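Local coordinates for protein leucine--trna ligase (Agrobacterium radiobacter, PDB 5AH5) that probably charges tRNA(Leu) with leucine at the expense of ATP, releasing AMP and diphosphate, at residues V71-G76 against F115-A120; M75-F80 against S105-M110; I643-D648 against P701-G706; I658-Q663 against V749-I754. All blocks are in the same frame, centred on the assembly; numbering follows the deposited sequence.

The four contacts form two pairs at separate places in this class I synthetase. Contacts 1 and 2, centres about 12 Å apart, share Met-75 and Gly-76 and hold the chain that leaves strand 70-72 of the parallel nucleotide-binding sheet, beside the bound leucyl-adenylate analogue. Contacts 3 and 4 come later, about 13 Å apart, in the helical anticodon-binding region; they meet where Ile-645 packs on Ala-659 of helix 653-674, and their segments alternate along the chain. The centres of the two pairs lie about 35 to 46 Å apart, without contact. One pair packs the catalytic core; the other packs the helical region, nearer the bound tRNA, and joins it to the loop before the C-terminal sheet.

Contact 1: V71-G76 against F115-A120; sequences VLHPMG and FGYSWA
His-73 and Ser-118 are joined through their backbones: Ser-118 N donates to His-73 O over 3.0 Å, nearly straight at 167°. The same oxygen also meets Tyr-117 CA in a CA-H...O contact. A weaker bond runs from His-73 ND1 to Gly-116 O, at 3.5 Å, where Gly-116 is the centre of an inverse gamma turn. One water adds a bridge, accepting from Met-75 N and donating to Ser-118 O at 2.6 Å.

Tyr-117 CE1 sits 3.3 Å above one face of the His-73 imidazole, offset toward its rim, with the two planes 33° apart. Each side chain ends in a polar atom that meets Glu-37: its carboxylate takes a hydrogen bond with His-73 NE2 and another with Tyr-117 OH.

Methionine supplies the flexible apolar filling. Met-75 CB stands over the centre of the Tyr-117 face, 3.5 Å from the centroid, a CH-pi contact. Bends at chi2 (54°) and chi3 curl the chain so that SD stands above the ring at a distance, 5.2 Å from the Tyr-117 centroid, a Met-aromatic contact, and CE lies 3.3 Å from Tyr-117 OH. Met-75 CB also packs on Trp-119 CZ3.

Strand 70-72 is an edge of the parallel sheet, paired with strand 32-37; the 115-120 loop follows helix 95-112 and rests on Tyr-54 of helix 48-66.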
loop_
_atom_site.group_PDB
_atom_site.type_symbol
_atom_site.label_atom_id
_atom_site.label_comp_id
_atom_site.label_asym_id
_atom_site.label_seq_id
_atom_site.Cartn_x
_atom_site.Cartn_y
_atom_site.Cartn_z
ATOM N N VAL B 71 14.715 -13.927 -5.223
ATOM C CA VAL B 71 13.965 -12.696 -4.926
ATOM C C VAL B 71 13.541 -12.012 -6.289
ATOM O O VAL B 71 14.390 -11.788 -7.138
ATOM C CB VAL B 71 14.893 -11.737 -4.131
ATOM C CG1 VAL B 71 14.247 -10.358 -3.988
ATOM C CG2 VAL B 71 15.209 -12.316 -2.710
ATOM N N LEU B 72 12.271 -11.747 -6.458
ATOM C CA LEU B 72 11.779 -10.837 -7.474
ATOM C C LEU B 72 11.627 -9.450 -6.820
ATOM O O LEU B 72 10.804 -9.279 -5.966
ATOM C CB LEU B 72 10.442 -11.316 -8.027
ATOM C CG LEU B 72 9.787 -10.375 -9.085
ATOM C CD1 LEU B 72 10.778 -9.965 -10.115
ATOM C CD2 LEU B 72 8.577 -11.015 -9.762
ATOM N N HIS B 73 12.469 -8.502 -7.192
ATOM C CA HIS B 73 12.312 -7.125 -6.808
ATOM C C HIS B 73 12.244 -6.248 -8.095
ATOM O O HIS B 73 13.245 -5.837 -8.593
ATOM C CB HIS B 73 13.509 -6.707 -6.047
ATOM C CG HIS B 73 13.402 -5.363 -5.420
ATOM N ND1 HIS B 73 14.509 -4.566 -5.246
ATOM C CD2 HIS B 73 12.369 -4.708 -4.842
ATOM C CE1 HIS B 73 14.172 -3.440 -4.666
ATOM N NE2 HIS B 73 12.874 -3.506 -4.393
ATOM N N PRO B 74 11.058 -5.900 -8.551
ATOM C CA PRO B 74 10.936 -5.325 -9.897
ATOM C C PRO B 74 10.495 -3.893 -9.804
ATOM O O PRO B 74 10.026 -3.469 -8.764
ATOM C CB PRO B 74 9.778 -6.151 -10.460
ATOM C CG PRO B 74 8.841 -6.257 -9.310
ATOM C CD PRO B 74 9.736 -6.381 -8.066
ATOM N N MET B 75 10.546 -3.174 -10.915
ATOM C CA MET B 75 10.144 -1.777 -10.966
ATOM C C MET B 75 9.634 -1.486 -12.402
ATOM O O MET B 75 10.070 -2.052 -13.416
ATOM C CB MET B 75 11.316 -0.822 -10.611
ATOM C CG MET B 75 11.006 0.707 -10.754
ATOM S SD MET B 75 9.563 1.219 -9.845
ATOM C CE MET B 75 10.107 0.815 -8.145
ATOM N N GLY B 76 8.678 -0.611 -12.455
ATOM C CA GLY B 76 8.074 -0.237 -13.723
ATOM C C GLY B 76 7.308 1.051 -13.458
ATOM O O GLY B 76 7.495 1.696 -12.411
ATOM N N PHE B 115 19.773 1.156 -6.463
ATOM C CA PHE B 115 18.641 0.324 -6.265
ATOM C C PHE B 115 18.673 -0.895 -7.235
ATOM O O PHE B 115 18.660 -0.752 -8.485
ATOM C CB PHE B 115 17.322 1.110 -6.445
ATOM C CG PHE B 115 17.039 2.183 -5.404
ATOM C CD1 PHE B 115 17.586 2.167 -4.139
ATOM C CD2 PHE B 115 16.144 3.192 -5.717
ATOM C CE1 PHE B 115 17.255 3.163 -3.203
ATOM C CE2 PHE B 115 15.792 4.159 -4.817
ATOM C CZ PHE B 115 16.366 4.161 -3.539
ATOM N N GLY B 116 18.624 -2.099 -6.652
ATOM C CA GLY B 116 18.897 -3.344 -7.366
ATOM C C GLY B 116 17.628 -4.008 -7.892
ATOM O O GLY B 116 17.211 -4.981 -7.368
ATOM N N TYR B 117 17.062 -3.474 -8.976
ATOM C CA TYR B 117 15.843 -3.972 -9.549
ATOM C C TYR B 117 16.179 -5.017 -10.640
ATOM O O TYR B 117 17.281 -5.061 -11.149
ATOM C CB TYR B 117 15.002 -2.828 -10.104
ATOM C CG TYR B 117 14.380 -1.995 -9.055
ATOM C CD1 TYR B 117 13.387 -2.508 -8.250
ATOM C CD2 TYR B 117 14.736 -0.673 -8.889
ATOM C CE1 TYR B 117 12.796 -1.747 -7.284
ATOM C CE2 TYR B 117 14.136 0.115 -7.927
ATOM C CZ TYR B 117 13.213 -0.417 -7.119
ATOM O OH TYR B 117 12.640 0.360 -6.146
ATOM N N SER B 118 15.272 -5.949 -10.803
ATOM C CA SER B 118 15.325 -6.952 -11.864
ATOM C C SER B 118 14.647 -6.256 -13.101
ATOM O O SER B 118 13.427 -6.353 -13.360
ATOM C CB SER B 118 14.547 -8.201 -11.507
ATOM O OG SER B 118 14.623 -9.172 -12.586
ATOM N N TRP B 119 15.473 -5.530 -13.753
ATOM C CA TRP B 119 15.095 -4.686 -14.931
ATOM C C TRP B 119 14.596 -5.482 -16.127
ATOM O O TRP B 119 13.858 -4.945 -16.937
ATOM C CB TRP B 119 16.257 -3.816 -15.337
ATOM C CG TRP B 119 16.563 -2.724 -14.360
ATOM C CD1 TRP B 119 17.770 -2.492 -13.753
ATOM C CD2 TRP B 119 15.701 -1.640 -13.958
ATOM N NE1 TRP B 119 17.685 -1.403 -12.965
ATOM C CE2 TRP B 119 16.441 -0.844 -13.066
ATOM C CE3 TRP B 119 14.373 -1.278 -14.263
ATOM C CZ2 TRP B 119 15.918 0.283 -12.450
ATOM C CZ3 TRP B 119 13.835 -0.182 -13.645
ATOM C CH2 TRP B 119 14.611 0.599 -12.728
ATOM N N ALA B 120 14.865 -6.783 -16.172
ATOM C CA ALA B 120 14.300 -7.646 -17.226
ATOM C C ALA B 120 12.847 -7.762 -17.038
ATOM O O ALA B 120 12.158 -8.171 -17.956
ATOM C CB ALA B 120 14.896 -9.057 -17.205
HETATM O O HOH W 1 12.350 -3.974 -13.073
#

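Contact 2: M75-F80 against S105-M110; sequences MGWDSF and SMKRSM. With LSS (5'-O-(L-leucylsulfamoyl)adenosine), chain I.
Trp-77 pushes the benzo part of its indole into a shallow hollow on helix 95-112, lined by Met-106, Lys-107 and Met-110. Met-106 fills one side: its chain is extended to SD, then bends at chi3 (-57°), which brings CE to 3.6 Å from Trp-77 CZ3. Lys-107 forms the floor with its backbone and CB, the latter 3.7 Å from Trp-77 CZ2, while the chain beyond CB runs on toward Glu-122. Met-110, one turn beyond Met-106, extends to meet the incoming indole, its CE 3.8 Å from Trp-77 CH2. Both sulfurs lie obliquely to the indole as Met-aromatic contacts, and the pliable thioethers suit a broad, flat knob.

This loop follows strand 70-72 of the class I nucleotide-binding fold and contributes Asp-78 to the ligand pocket. Just past the tryptophan, Asp-78 OD2 accepts a 2.6 Å hydrogen bond from N4, the leucyl amino group of the bound analogue.

A second bump comes from Met-75, whose CG lies 4.2 Å above the Trp-77 plane near its rim. It crosses Met-110 at about a right angle, with CG 3.8 Å from Met-110 SD. Glu-122 hydrogen-bonds Trp-77 NE1 and forms a salt bridge with Lys-107 NZ.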
loop_
_atom_site.group_PDB
_atom_site.type_symbol
_atom_site.label_atom_id
_atom_site.label_comp_id
_atom_site.label_asym_id
_atom_site.label_seq_id
_atom_site.Cartn_x
_atom_site.Cartn_y
_atom_site.Cartn_z
ATOM N N MET B 75 10.546 -3.174 -10.915
ATOM C CA MET B 75 10.144 -1.777 -10.966
ATOM C C MET B 75 9.634 -1.486 -12.402
ATOM O O MET B 75 10.070 -2.052 -13.416
ATOM C CB MET B 75 11.316 -0.822 -10.611
ATOM C CG MET B 75 11.006 0.707 -10.754
ATOM S SD MET B 75 9.563 1.219 -9.845
ATOM C CE MET B 75 10.107 0.815 -8.145
ATOM N N GLY B 76 8.678 -0.611 -12.455
ATOM C CA GLY B 76 8.074 -0.237 -13.723
ATOM C C GLY B 76 7.308 1.051 -13.458
ATOM O O GLY B 76 7.495 1.696 -12.411
ATOM N N TRP B 77 6.466 1.422 -14.398
ATOM C CA TRP B 77 6.076 2.831 -14.584
ATOM C C TRP B 77 4.572 2.924 -14.688
ATOM O O TRP B 77 3.985 2.326 -15.578
ATOM C CB TRP B 77 6.766 3.336 -15.842
ATOM C CG TRP B 77 8.247 3.016 -15.771
ATOM C CD1 TRP B 77 8.909 2.087 -16.505
ATOM C CD2 TRP B 77 9.198 3.498 -14.798
ATOM N NE1 TRP B 77 10.228 2.075 -16.190
ATOM C CE2 TRP B 77 10.438 2.917 -15.112
ATOM C CE3 TRP B 77 9.126 4.381 -13.719
ATOM C CZ2 TRP B 77 11.586 3.144 -14.353
ATOM C CZ3 TRP B 77 10.303 4.649 -12.966
ATOM C CH2 TRP B 77 11.509 4.027 -13.283
ATOM N N ASP B 78 3.951 3.645 -13.756
ATOM C CA ASP B 78 2.498 3.928 -13.779
ATOM C C ASP B 78 2.332 5.193 -14.689
ATOM O O ASP B 78 2.336 6.314 -14.226
ATOM C CB ASP B 78 2.015 4.121 -12.356
ATOM C CG ASP B 78 0.547 3.811 -12.148
ATOM O OD1 ASP B 78 -0.155 3.464 -13.104
ATOM O OD2 ASP B 78 0.088 3.882 -10.959
ATOM N N SER B 79 2.166 4.980 -16.011
ATOM C CA SER B 79 2.392 5.992 -16.944
ATOM C C SER B 79 1.172 6.492 -17.733
ATOM O O SER B 79 1.361 7.323 -18.576
ATOM C CB SER B 79 3.572 5.555 -17.841
ATOM O OG SER B 79 3.466 4.229 -18.223
ATOM N N PHE B 80 -0.042 5.994 -17.469
ATOM C CA PHE B 80 -1.259 6.451 -18.092
ATOM C C PHE B 80 -2.137 7.241 -17.092
ATOM O O PHE B 80 -1.912 7.235 -15.859
ATOM C CB PHE B 80 -2.108 5.267 -18.612
ATOM C CG PHE B 80 -1.928 4.919 -20.126
ATOM C CD1 PHE B 80 -1.673 5.876 -21.103
ATOM C CD2 PHE B 80 -2.143 3.612 -20.547
ATOM C CE1 PHE B 80 -1.550 5.531 -22.451
ATOM C CE2 PHE B 80 -2.079 3.276 -21.892
ATOM C CZ PHE B 80 -1.773 4.216 -22.844
ATOM N N SER B 105 14.455 9.587 -16.819
ATOM C CA SER B 105 14.993 10.343 -15.645
ATOM C C SER B 105 14.858 9.501 -14.340
ATOM O O SER B 105 15.784 9.404 -13.601
ATOM C CB SER B 105 14.236 11.649 -15.498
ATOM O OG SER B 105 14.617 12.361 -14.370
ATOM N N MET B 106 13.701 8.902 -14.090
ATOM C CA MET B 106 13.472 8.156 -12.850
ATOM C C MET B 106 14.324 6.905 -12.800
ATOM O O MET B 106 14.907 6.601 -11.768
ATOM C CB MET B 106 12.018 7.807 -12.621
ATOM C CG MET B 106 11.208 8.996 -12.101
ATOM S SD MET B 106 9.530 8.618 -11.656
ATOM C CE MET B 106 8.930 7.964 -13.138
ATOM N N LYS B 107 14.426 6.204 -13.927
ATOM C CA LYS B 107 15.235 5.020 -14.013
ATOM C C LYS B 107 16.713 5.323 -13.803
ATOM O O LYS B 107 17.421 4.599 -13.002
ATOM C CB LYS B 107 14.977 4.278 -15.339
ATOM C CG LYS B 107 15.749 2.962 -15.480
ATOM C CD LYS B 107 15.226 2.123 -16.656
ATOM C CE LYS B 107 16.239 1.032 -16.999
ATOM N NZ LYS B 107 15.626 0.071 -17.944
ATOM N N ARG B 108 17.169 6.405 -14.397
ATOM C CA ARG B 108 18.528 6.832 -14.147
ATOM C C ARG B 108 18.773 7.171 -12.620
ATOM O O ARG B 108 19.815 6.855 -12.096
ATOM C CB ARG B 108 18.933 8.044 -14.952
ATOM C CG ARG B 108 19.257 7.799 -16.422
ATOM C CD ARG B 108 19.759 9.058 -17.139
ATOM N NE ARG B 108 19.220 9.038 -18.515
ATOM C CZ ARG B 108 18.203 9.770 -19.000
ATOM N NH1 ARG B 108 17.578 10.718 -18.286
ATOM N NH2 ARG B 108 17.844 9.579 -20.264
ATOM N N SER B 109 17.861 7.883 -11.999
ATOM C CA SER B 109 18.015 8.301 -10.600
ATOM C C SER B 109 18.111 7.032 -9.693
ATOM O O SER B 109 19.017 6.929 -8.831
ATOM C CB SER B 109 16.824 9.146 -10.231
ATOM O OG SER B 109 16.986 10.402 -10.818
ATOM N N MET B 110 17.225 6.063 -9.990
ATOM C CA MET B 110 17.177 4.786 -9.313
ATOM C C MET B 110 18.474 3.975 -9.398
ATOM O O MET B 110 18.996 3.499 -8.371
ATOM C CB MET B 110 16.012 3.955 -9.807
ATOM C CG MET B 110 14.696 4.540 -9.462
ATOM S SD MET B 110 13.462 3.444 -10.008
ATOM C CE MET B 110 11.947 4.211 -9.506
HETATM C C1 LSS I . 1.600 6.363 -6.985
HETATM N N1 LSS I . 7.080 10.583 1.261
HETATM O O1 LSS I . 1.109 6.700 -5.930
HETATM S S1 LSS I . 3.423 8.011 -6.787
HETATM C C2 LSS I . 6.955 9.259 1.320
HETATM N N2 LSS I . 2.686 6.920 -7.492
HETATM O O2 LSS I . 3.385 6.898 -1.143
HETATM N N3 LSS I . 6.502 8.516 0.286
HETATM O O3 LSS I . 4.082 4.476 -2.261
HETATM C C4 LSS I . 6.169 9.150 -0.864
HETATM N N4 LSS I . 1.428 5.207 -9.193
HETATM O O4 LSS I . 6.033 6.831 -3.498
HETATM C C5 LSS I . 6.195 10.536 -0.952
HETATM O O5 LSS I . 3.983 7.415 -5.416
HETATM C C6 LSS I . 6.637 11.260 0.142
HETATM N N6 LSS I . 6.723 12.611 0.039
HETATM C C7 LSS I . 0.201 2.763 -7.705
HETATM N N7 LSS I . 5.758 10.881 -2.191
HETATM C C8 LSS I . 5.410 9.739 -2.846
HETATM C C9 LSS I . 0.960 3.936 -7.081
HETATM N N9 LSS I . 5.696 8.688 -2.032
HETATM C CA LSS I . 0.923 5.298 -7.798
HETATM C C10 LSS I . -1.308 3.029 -7.589
HETATM C C11 LSS I . 0.684 1.442 -7.007
HETATM O O1A LSS I . 2.711 9.227 -6.370
HETATM C C21 LSS I . 5.456 7.281 -2.284
HETATM C C22 LSS I . 4.004 6.970 -2.395
HETATM C C23 LSS I . 4.000 5.633 -3.139
HETATM C C24 LSS I . 5.224 5.793 -4.016
HETATM C C25 LSS I . 4.885 6.313 -5.414
HETATM O O2A LSS I . 4.633 8.391 -7.485
#

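Contact 3: I643-D648 against P701-G706; sequences IEICPD and PTVLAG
Glu-644 and Gly-706 bring their backbones together, CA to CA at 4.2 Å, where the loop, nearly fully extended at Glu-644, passes the start of helix 701-715. Glycine suits the crossing because, lacking a side chain, it lets the Glu-644 carbonyl lie close to its CA; Gly-706 O comes to 3.7 Å from Glu-644 CA. No hydrogen bond spans the two segments.

Ile-645 carries the apolar part. Its CG1 is turned anti to the carbonyl carbon (chi1 -60°), and this branch lies against the helix backbone, CG1 being 3.8 Å from Val-703 O. That oxygen also accepts a hydrogen bond from Ser-707 OG. Beyond it, the two side chains cross obliquely, with Ile-645 CD1 4.2 Å from Val-703 CG1.

The loop joins helix 634-639 to helix 653-674, in the helical bundle that forms the anticodon-binding region of class I synthetases. Ile-645 therefore packs on two helices at once, reaching Ala-659 of helix 653-674 as well as Val-703.

Glu-644 leaves the backbone with CB directed away from the 701-706 segment, and OE1 forms a salt bridge with Arg-713, farther along helix 701-715. The guanidinium of Arg-713 also donates to Ile-643 O.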
loop_
_atom_site.group_PDB
_atom_site.type_symbol
_atom_site.label_atom_id
_atom_site.label_comp_id
_atom_site.label_asym_id
_atom_site.label_seq_id
_atom_site.Cartn_x
_atom_site.Cartn_y
_atom_site.Cartn_z
ATOM N N ILE B 643 36.182 -13.961 7.540
ATOM C CA ILE B 643 34.951 -13.257 7.157
ATOM C C ILE B 643 33.939 -13.325 8.253
ATOM O O ILE B 643 32.868 -12.729 8.132
ATOM C CB ILE B 643 34.339 -13.796 5.829
ATOM C CG1 ILE B 643 33.768 -15.217 5.990
ATOM C CG2 ILE B 643 35.369 -13.706 4.730
ATOM C CD1 ILE B 643 32.955 -15.751 4.803
ATOM N N GLU B 644 34.256 -14.072 9.327
ATOM C CA GLU B 644 33.471 -14.081 10.539
ATOM C C GLU B 644 34.374 -14.636 11.697
ATOM O O GLU B 644 35.522 -14.959 11.466
ATOM C CB GLU B 644 32.206 -14.923 10.357
ATOM C CG GLU B 644 32.443 -16.424 10.084
ATOM C CD GLU B 644 31.561 -17.006 8.972
ATOM O OE1 GLU B 644 30.509 -16.395 8.591
ATOM O OE2 GLU B 644 31.925 -18.096 8.475
ATOM N N ILE B 645 33.848 -14.730 12.910
ATOM C CA ILE B 645 34.638 -15.188 14.058
ATOM C C ILE B 645 34.351 -16.663 14.330
ATOM O O ILE B 645 33.194 -17.031 14.520
ATOM C CB ILE B 645 34.262 -14.361 15.311
ATOM C CG1 ILE B 645 34.545 -12.863 15.054
ATOM C CG2 ILE B 645 35.007 -14.879 16.549
ATOM C CD1 ILE B 645 33.942 -11.958 16.100
ATOM N N CYS B 646 35.380 -17.505 14.337
ATOM C CA CYS B 646 35.245 -18.898 14.867
ATOM C C CYS B 646 35.693 -19.033 16.369
ATOM O O CYS B 646 36.593 -18.313 16.800
ATOM C CB CYS B 646 36.042 -19.859 14.001
ATOM S SG CYS B 646 35.373 -20.082 12.337
ATOM N N PRO B 647 35.090 -19.963 17.140
ATOM C CA PRO B 647 35.445 -20.185 18.585
ATOM C C PRO B 647 36.947 -20.323 18.830
ATOM O O PRO B 647 37.467 -19.668 19.733
ATOM C CB PRO B 647 34.720 -21.473 18.950
ATOM C CG PRO B 647 33.623 -21.596 17.965
ATOM C CD PRO B 647 33.996 -20.859 16.709
ATOM N N ASP B 648 37.640 -21.074 17.972
ATOM C CA ASP B 648 39.124 -21.222 17.999
ATOM C C ASP B 648 39.936 -19.953 17.750
ATOM O O ASP B 648 41.124 -19.926 18.036
ATOM C CB ASP B 648 39.605 -22.309 16.991
ATOM C CG ASP B 648 39.225 -23.748 17.414
ATOM O OD1 ASP B 648 38.558 -23.924 18.467
ATOM O OD2 ASP B 648 39.594 -24.702 16.673
ATOM N N PRO B 701 44.247 -10.408 16.409
ATOM C CA PRO B 701 44.125 -10.007 15.011
ATOM C C PRO B 701 42.977 -10.716 14.242
ATOM O O PRO B 701 42.145 -10.059 13.608
ATOM C CB PRO B 701 45.473 -10.411 14.421
ATOM C CG PRO B 701 46.427 -10.327 15.560
ATOM C CD PRO B 701 45.656 -10.462 16.838
ATOM N N THR B 702 42.915 -12.036 14.361
ATOM C CA THR B 702 41.960 -12.829 13.617
ATOM C C THR B 702 40.527 -12.478 14.037
ATOM O O THR B 702 39.645 -12.430 13.179
ATOM C CB THR B 702 42.289 -14.348 13.707
ATOM O OG1 THR B 702 43.503 -14.626 12.979
ATOM C CG2 THR B 702 41.171 -15.216 13.134
ATOM N N VAL B 703 40.308 -12.202 15.320
ATOM C CA VAL B 703 38.983 -11.846 15.822
ATOM C C VAL B 703 38.550 -10.482 15.273
ATOM O O VAL B 703 37.347 -10.247 15.056
ATOM C CB VAL B 703 38.942 -11.791 17.357
ATOM C CG1 VAL B 703 37.629 -11.205 17.858
ATOM C CG2 VAL B 703 39.165 -13.189 17.928
ATOM N N LEU B 704 39.529 -9.591 15.145
ATOM C CA LEU B 704 39.295 -8.250 14.705
ATOM C C LEU B 704 39.090 -8.233 13.193
ATOM O O LEU B 704 38.197 -7.588 12.741
ATOM C CB LEU B 704 40.453 -7.336 15.069
ATOM C CG LEU B 704 40.298 -5.886 14.598
ATOM C CD1 LEU B 704 39.052 -5.255 15.215
ATOM C CD2 LEU B 704 41.542 -5.057 14.882
ATOM N N ALA B 705 39.902 -8.929 12.427
ATOM C CA ALA B 705 39.651 -9.022 10.977
ATOM C C ALA B 705 38.252 -9.639 10.680
ATOM O O ALA B 705 37.491 -9.133 9.835
ATOM C CB ALA B 705 40.724 -9.809 10.283
ATOM N N GLY B 706 37.905 -10.684 11.405
ATOM C CA GLY B 706 36.584 -11.302 11.312
ATOM C C GLY B 706 35.417 -10.408 11.679
ATOM O O GLY B 706 34.329 -10.525 11.083
#

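Contact 4: I658-Q663 against V749-I754; sequences IARQLQ and VQAENI
Arg-660 lays the aliphatic part of its side chain across the backbone of Val-749 and Ala-751. The chain starts out extended, with CG anti to the backbone N (chi1 176°), which carries it off the helix and over the loop. Its CG and CD both press on one carbonyl oxygen, CG lying 3.2 Å from Val-749 O. Farther out, CD is 3.4 Å from Ala-751 N and 3.8 Å from Ala-751 CB; the small methyl group lets the arginine chain lie close to the loop backbone. Val-749 O lies near the guanidinium plane, at its edge, but the charged end has its salt bridge elsewhere, from NH1 to Glu-657 on the same helix.

One turn on, Gln-663 meets the side chain of Val-749, its CB 3.9 Å from Val-749 CG2. A bend at chi2 (-52°) folds the amide back toward its own helix, where NE2 makes a weak 3.4 Å hydrogen bond to Ala-659 O. OE1 accepts a hydrogen bond from Asn-745 N, earlier in the same loop.

The contact thus sets helix 653-674, backed by helices 678-695 and 701-715, against the loop leading into strand 753-760, which pairs with strand 763-771 in the small C-terminal mixed sheet.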
loop_
_atom_site.group_PDB
_atom_site.type_symbol
_atom_site.label_atom_id
_atom_site.label_comp_id
_atom_site.label_asym_id
_atom_site.label_seq_id
_atom_site.Cartn_x
_atom_site.Cartn_y
_atom_site.Cartn_z
ATOM N N ILE B 658 33.671 -9.481 22.306
ATOM C CA ILE B 658 33.521 -8.997 20.948
ATOM C C ILE B 658 32.681 -9.999 20.155
ATOM O O ILE B 658 31.633 -9.626 19.610
ATOM C CB ILE B 658 34.871 -8.717 20.272
ATOM C CG1 ILE B 658 35.545 -7.528 20.958
ATOM C CG2 ILE B 658 34.679 -8.410 18.777
ATOM C CD1 ILE B 658 37.013 -7.330 20.598
ATOM N N ALA B 659 33.090 -11.276 20.170
ATOM C CA ALA B 659 32.432 -12.309 19.367
ATOM C C ALA B 659 30.965 -12.390 19.702
ATOM O O ALA B 659 30.119 -12.461 18.833
ATOM C CB ALA B 659 33.102 -13.651 19.536
ATOM N N ARG B 660 30.669 -12.314 20.980
ATOM C CA ARG B 660 29.319 -12.328 21.425
ATOM C C ARG B 660 28.464 -11.164 20.923
ATOM O O ARG B 660 27.264 -11.356 20.657
ATOM C CB ARG B 660 29.274 -12.330 22.939
ATOM C CG ARG B 660 27.852 -12.245 23.463
ATOM C CD ARG B 660 27.693 -12.488 24.949
ATOM N NE ARG B 660 26.568 -11.674 25.390
ATOM C CZ ARG B 660 26.665 -10.415 25.799
ATOM N NH1 ARG B 660 27.856 -9.815 25.895
ATOM N NH2 ARG B 660 25.557 -9.748 26.126
ATOM N N GLN B 661 29.037 -9.970 20.947
ATOM C CA GLN B 661 28.338 -8.756 20.548
ATOM C C GLN B 661 27.972 -8.800 19.028
ATOM O O GLN B 661 26.874 -8.450 18.643
ATOM C CB GLN B 661 29.187 -7.547 20.899
ATOM C CG GLN B 661 29.174 -7.204 22.388
ATOM C CD GLN B 661 28.351 -5.964 22.632
ATOM O OE1 GLN B 661 28.882 -4.836 22.732
ATOM N NE2 GLN B 661 27.026 -6.141 22.634
ATOM N N LEU B 662 28.883 -9.322 18.234
ATOM C CA LEU B 662 28.673 -9.561 16.847
ATOM C C LEU B 662 27.566 -10.526 16.577
ATOM O O LEU B 662 26.760 -10.263 15.691
ATOM C CB LEU B 662 29.968 -9.956 16.149
ATOM C CG LEU B 662 30.587 -8.632 15.655
ATOM C CD1 LEU B 662 31.476 -7.968 16.709
ATOM C CD2 LEU B 662 31.295 -8.795 14.356
ATOM N N GLN B 663 27.449 -11.574 17.394
ATOM C CA GLN B 663 26.434 -12.568 17.176
ATOM C C GLN B 663 25.091 -12.007 17.482
ATOM O O GLN B 663 24.132 -12.274 16.732
ATOM C CB GLN B 663 26.612 -13.821 18.053
ATOM C CG GLN B 663 27.952 -14.507 17.925
ATOM C CD GLN B 663 28.297 -14.801 16.523
ATOM O OE1 GLN B 663 27.502 -15.413 15.842
ATOM N NE2 GLN B 663 29.534 -14.469 16.097
ATOM N N VAL B 749 27.566 -17.053 21.232
ATOM C CA VAL B 749 26.454 -16.219 21.659
ATOM C C VAL B 749 26.410 -15.898 23.148
ATOM O O VAL B 749 25.936 -14.800 23.524
ATOM C CB VAL B 749 25.099 -16.889 21.264
ATOM C CG1 VAL B 749 23.880 -16.216 21.911
ATOM C CG2 VAL B 749 24.968 -16.864 19.762
ATOM N N GLN B 750 26.803 -16.848 24.012
ATOM C CA GLN B 750 26.989 -16.528 25.456
ATOM C C GLN B 750 28.448 -16.397 25.602
ATOM O O GLN B 750 29.188 -17.198 25.045
ATOM C CB GLN B 750 26.531 -17.629 26.384
ATOM C CG GLN B 750 25.050 -17.951 26.339
ATOM C CD GLN B 750 24.775 -19.357 26.849
ATOM O OE1 GLN B 750 25.466 -20.322 26.478
ATOM N NE2 GLN B 750 23.763 -19.485 27.707
ATOM N N ALA B 751 28.877 -15.383 26.337
ATOM C CA ALA B 751 30.269 -15.275 26.731
ATOM C C ALA B 751 30.384 -16.098 28.045
ATOM O O ALA B 751 29.464 -16.864 28.393
ATOM C CB ALA B 751 30.671 -13.811 26.937
ATOM N N GLU B 752 31.505 -15.926 28.729
ATOM C CA GLU B 752 31.831 -16.698 29.905
ATOM C C GLU B 752 31.001 -16.238 31.126
ATOM O O GLU B 752 30.682 -17.057 31.952
ATOM C CB GLU B 752 33.352 -16.625 30.171
ATOM C CG GLU B 752 34.207 -17.173 29.007
ATOM C CD GLU B 752 35.711 -16.872 29.124
ATOM O OE1 GLU B 752 36.198 -16.658 30.259
ATOM O OE2 GLU B 752 36.416 -16.852 28.077
ATOM N N ASN B 753 30.638 -14.953 31.189
ATOM C CA ASN B 753 29.841 -14.382 32.301
ATOM C C ASN B 753 28.596 -13.616 31.870
ATOM O O ASN B 753 28.518 -13.095 30.778
ATOM C CB ASN B 753 30.726 -13.470 33.160
ATOM C CG ASN B 753 31.908 -14.211 33.734
ATOM O OD1 ASN B 753 31.750 -15.222 34.436
ATOM N ND2 ASN B 753 33.103 -13.753 33.400
ATOM N N ILE B 754 27.633 -13.535 32.761
ATOM C CA ILE B 754 26.358 -12.893 32.488
ATOM C C ILE B 754 26.076 -11.831 33.554
ATOM O O ILE B 754 26.335 -12.062 34.736
ATOM C CB ILE B 754 25.302 -13.997 32.388
ATOM C CG1 ILE B 754 25.177 -14.337 30.899
ATOM C CG2 ILE B 754 23.938 -13.618 32.968
ATOM C CD1 ILE B 754 24.415 -15.606 30.604
#